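Local structure of putative cell filamentation protein (4N67) at residues 144-149 against 202-207. The protein probably transfers AMP from ATP to target proteins as a Fic-domain adenylylating effector of Bartonella quintana, and binds ADP. The protein carries 2 engineered substitutions. Residues are numbered along the deposited sequence; the frame is centred on the assembly and turned at random.
Sequences EVFTAL and EPMKDL
M204 reaches from helix 202-211 to helix 135-152 and touches F146 and T147, which are consecutive there. Its CG lies anti to the backbone N (chi1 -165°), which points the chain at helix 135-152. Bends at the next two torsions then bring the methyl alongside the threonine methyl and to the edge of the ring. M204 CE sits at the edge of the F146 ring, near the ring plane, 3.7 Å from F146 CD2. The sulfur is also close, with M204 SD 4.9 Å from the centroid of the F146 ring and 56° off its normal. This is an oblique Met-aromatic contact, and the two side chains cross at roughly a right angle. Helix 135-152 belongs to the Fic domain, and F146 lines the ADP pocket and touches the nucleotide. M204 thus lies one residue behind the nucleotide, in contact with F146. M188 of helix 185-198 touches both F146 and M204. T147 meets the methionine through its methyl, with T147 CG2 3.9 Å from M204 CG and 4.0 Å from M204 CE. Its hydroxyl turns back to its own helix and makes a weak hydrogen bond to A143 O.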
ATOM      1  N   GLU A 144       2.370  -9.081   9.859  1.00 18.55           N
ATOM      2  CA  GLU A 144       3.456  -8.200  10.317  1.00 19.67           C
ATOM      3  C   GLU A 144       4.005  -7.332   9.178  1.00 18.03           C
ATOM      4  O   GLU A 144       4.314  -6.156   9.366  1.00 18.14           O
ATOM      5  CB  GLU A 144       4.579  -8.997  10.968  1.00 23.18           C
ATOM      6  CG  GLU A 144       4.162  -9.665  12.262  1.00 27.27           C
ATOM      7  CD  GLU A 144       5.336 -10.214  13.063  1.00 31.75           C
ATOM      8  OE1 GLU A 144       6.487  -9.785  12.807  1.00 36.82           O
ATOM      9  OE2 GLU A 144       5.114 -11.080  13.940  1.00 36.64           O
ATOM     10  N   VAL A 145       4.141  -7.901   7.993  1.00 16.57           N
ATOM     11  CA  VAL A 145       4.606  -7.128   6.856  1.00 15.73           C
ATOM     12  C   VAL A 145       3.578  -6.020   6.586  1.00 14.87           C
ATOM     13  O   VAL A 145       3.921  -4.849   6.349  1.00 14.37           O
ATOM     14  CB  VAL A 145       4.773  -8.030   5.608  1.00 15.43           C
ATOM     15  CG1 VAL A 145       4.958  -7.206   4.337  1.00 15.21           C
ATOM     16  CG2 VAL A 145       5.921  -8.998   5.824  1.00 16.51           C
ATOM     17  N   PHE A 146       2.304  -6.380   6.618  1.00 14.80           N
ATOM     18  CA  PHE A 146       1.247  -5.402   6.325  1.00 14.91           C
ATOM     19  C   PHE A 146       1.229  -4.281   7.357  1.00 15.18           C
ATOM     20  O   PHE A 146       1.065  -3.108   7.004  1.00 14.62           O
ATOM     21  CB  PHE A 146      -0.139  -6.056   6.254  1.00 16.03           C
ATOM     22  CG  PHE A 146      -1.124  -5.219   5.518  1.00 16.61           C
ATOM     23  CD1 PHE A 146      -1.093  -5.205   4.129  1.00 16.95           C
ATOM     24  CD2 PHE A 146      -1.975  -4.352   6.174  1.00 18.35           C
ATOM     25  CE1 PHE A 146      -1.918  -4.396   3.406  1.00 18.02           C
ATOM     26  CE2 PHE A 146      -2.845  -3.539   5.441  1.00 18.63           C
ATOM     27  CZ  PHE A 146      -2.801  -3.571   4.050  1.00 18.75           C
ATOM     28  N   THR A 147       1.350  -4.618   8.629  1.00 15.94           N
ATOM     29  CA  THR A 147       1.347  -3.540   9.634  1.00 16.53           C
ATOM     30  C   THR A 147       2.579  -2.642   9.462  1.00 15.43           C
ATOM     31  O   THR A 147       2.481  -1.435   9.651  1.00 15.43           O
ATOM     32  CB  THR A 147       1.221  -4.057  11.069  1.00 18.89           C
ATOM     33  OG1 THR A 147       2.270  -4.958  11.351  1.00 20.97           O
ATOM     34  CG2 THR A 147      -0.081  -4.797  11.241  1.00 19.77           C
ATOM     35  N   ALA A 148       3.725  -3.211   9.086  1.00 14.88           N
ATOM     36  CA  ALA A 148       4.898  -2.394   8.787  1.00 14.45           C
ATOM     37  C   ALA A 148       4.636  -1.445   7.622  1.00 13.92           C
ATOM     38  O   ALA A 148       4.971  -0.251   7.677  1.00 13.94           O
ATOM     39  CB  ALA A 148       6.092  -3.283   8.501  1.00 14.61           C
ATOM     40  N   LEU A 149       4.009  -1.955   6.572  1.00 13.59           N
ATOM     41  CA  LEU A 149       3.645  -1.100   5.440  1.00 13.44           C
ATOM     42  C   LEU A 149       2.660  -0.021   5.846  1.00 13.34           C
ATOM     43  O   LEU A 149       2.784   1.152   5.410  1.00 13.11           O
ATOM     44  CB  LEU A 149       3.069  -1.940   4.292  1.00 13.39           C
ATOM     45  CG  LEU A 149       4.088  -2.786   3.532  1.00 13.63           C
ATOM     46  CD1 LEU A 149       3.347  -3.771   2.630  1.00 14.13           C
ATOM     47  CD2 LEU A 149       5.053  -1.944   2.709  1.00 13.98           C
ATOM     48  N   GLU A 202      -3.558  -8.772  16.835  1.00 28.64           N
ATOM     49  CA  GLU A 202      -4.384  -9.954  16.606  1.00 28.84           C
ATOM     50  C   GLU A 202      -5.406  -9.833  15.468  1.00 26.42           C
ATOM     51  O   GLU A 202      -5.530 -10.757  14.673  1.00 25.38           O
ATOM     52  CB  GLU A 202      -5.068 -10.382  17.912  1.00 32.17           C
ATOM     53  CG  GLU A 202      -4.063 -10.842  18.946  1.00 35.21           C
ATOM     54  CD  GLU A 202      -3.290 -12.060  18.503  1.00 37.83           C
ATOM     55  OE1 GLU A 202      -2.044 -11.980  18.420  1.00 39.71           O
ATOM     56  OE2 GLU A 202      -3.933 -13.094  18.221  1.00 42.51           O
ATOM     57  N   PRO A 203      -6.123  -8.707  15.366  1.00 24.97           N
ATOM     58  CA  PRO A 203      -7.087  -8.596  14.276  1.00 23.84           C
ATOM     59  C   PRO A 203      -6.464  -8.738  12.893  1.00 22.67           C
ATOM     60  O   PRO A 203      -7.071  -9.332  12.008  1.00 22.18           O
ATOM     61  CB  PRO A 203      -7.722  -7.227  14.512  1.00 24.57           C
ATOM     62  CG  PRO A 203      -7.696  -7.112  15.993  1.00 25.51           C
ATOM     63  CD  PRO A 203      -6.365  -7.679  16.399  1.00 25.71           C
ATOM     64  N   MET A 204      -5.264  -8.207  12.715  1.00 21.61           N
ATOM     65  CA  MET A 204      -4.606  -8.326  11.406  1.00 20.24           C
ATOM     66  C   MET A 204      -4.216  -9.769  11.112  1.00 20.69           C
ATOM     67  O   MET A 204      -4.344 -10.201   9.960  1.00 19.60           O
ATOM     68  CB  MET A 204      -3.370  -7.424  11.307  1.00 19.75           C
ATOM     69  CG  MET A 204      -2.862  -7.222   9.881  1.00 18.93           C
ATOM     70  SD  MET A 204      -3.969  -6.295   8.816  1.00 18.26           S
ATOM     71  CE  MET A 204      -3.679  -4.650   9.461  1.00 18.38           C
ATOM     72  N   LYS A 205      -3.721 -10.478  12.127  1.00 21.60           N
ATOM     73  CA  LYS A 205      -3.395 -11.895  11.967  1.00 22.59           C
ATOM     74  C   LYS A 205      -4.637 -12.686  11.553  1.00 22.64           C
ATOM     75  O   LYS A 205      -4.595 -13.472  10.615  1.00 21.58           O
ATOM     76  CB  LYS A 205      -2.793 -12.439  13.257  1.00 25.51           C
ATOM     77  CG  LYS A 205      -2.539 -13.939  13.242  1.00 28.18           C
ATOM     78  CD  LYS A 205      -2.132 -14.449  14.612  1.00 31.37           C
ATOM     79  CE  LYS A 205      -3.263 -14.403  15.620  1.00 33.03           C
ATOM     80  NZ  LYS A 205      -4.016 -15.676  15.828  1.00 35.26           N
ATOM     81  N   ASP A 206      -5.760 -12.430  12.211  1.00 23.57           N
ATOM     82  CA  ASP A 206      -6.997 -13.146  11.918  1.00 24.51           C
ATOM     83  C   ASP A 206      -7.475 -12.853  10.499  1.00 22.78           C
ATOM     84  O   ASP A 206      -8.005 -13.724   9.807  1.00 22.36           O
ATOM     85  CB  ASP A 206      -8.091 -12.756  12.923  1.00 26.79           C
ATOM     86  CG  ASP A 206      -7.830 -13.276  14.339  1.00 29.76           C
ATOM     87  OD1 ASP A 206      -6.909 -14.092  14.559  1.00 32.35           O
ATOM     88  OD2 ASP A 206      -8.573 -12.850  15.255  1.00 33.35           O
ATOM     89  N   LEU A 207      -7.352 -11.586  10.106  1.00 21.22           N
ATOM     90  CA  LEU A 207      -7.713 -11.136   8.779  1.00 19.99           C
ATOM     91  C   LEU A 207      -6.923 -11.934   7.724  1.00 19.12           C
ATOM     92  O   LEU A 207      -7.503 -12.494   6.802  1.00 18.80           O
ATOM     93  CB  LEU A 207      -7.446  -9.621   8.656  1.00 19.81           C
ATOM     94  CG  LEU A 207      -7.878  -8.983   7.334  1.00 19.41           C
ATOM     95  CD1 LEU A 207      -8.171  -7.482   7.544  1.00 19.46           C
ATOM     96  CD2 LEU A 207      -6.866  -9.195   6.227  1.00 19.09           C
TER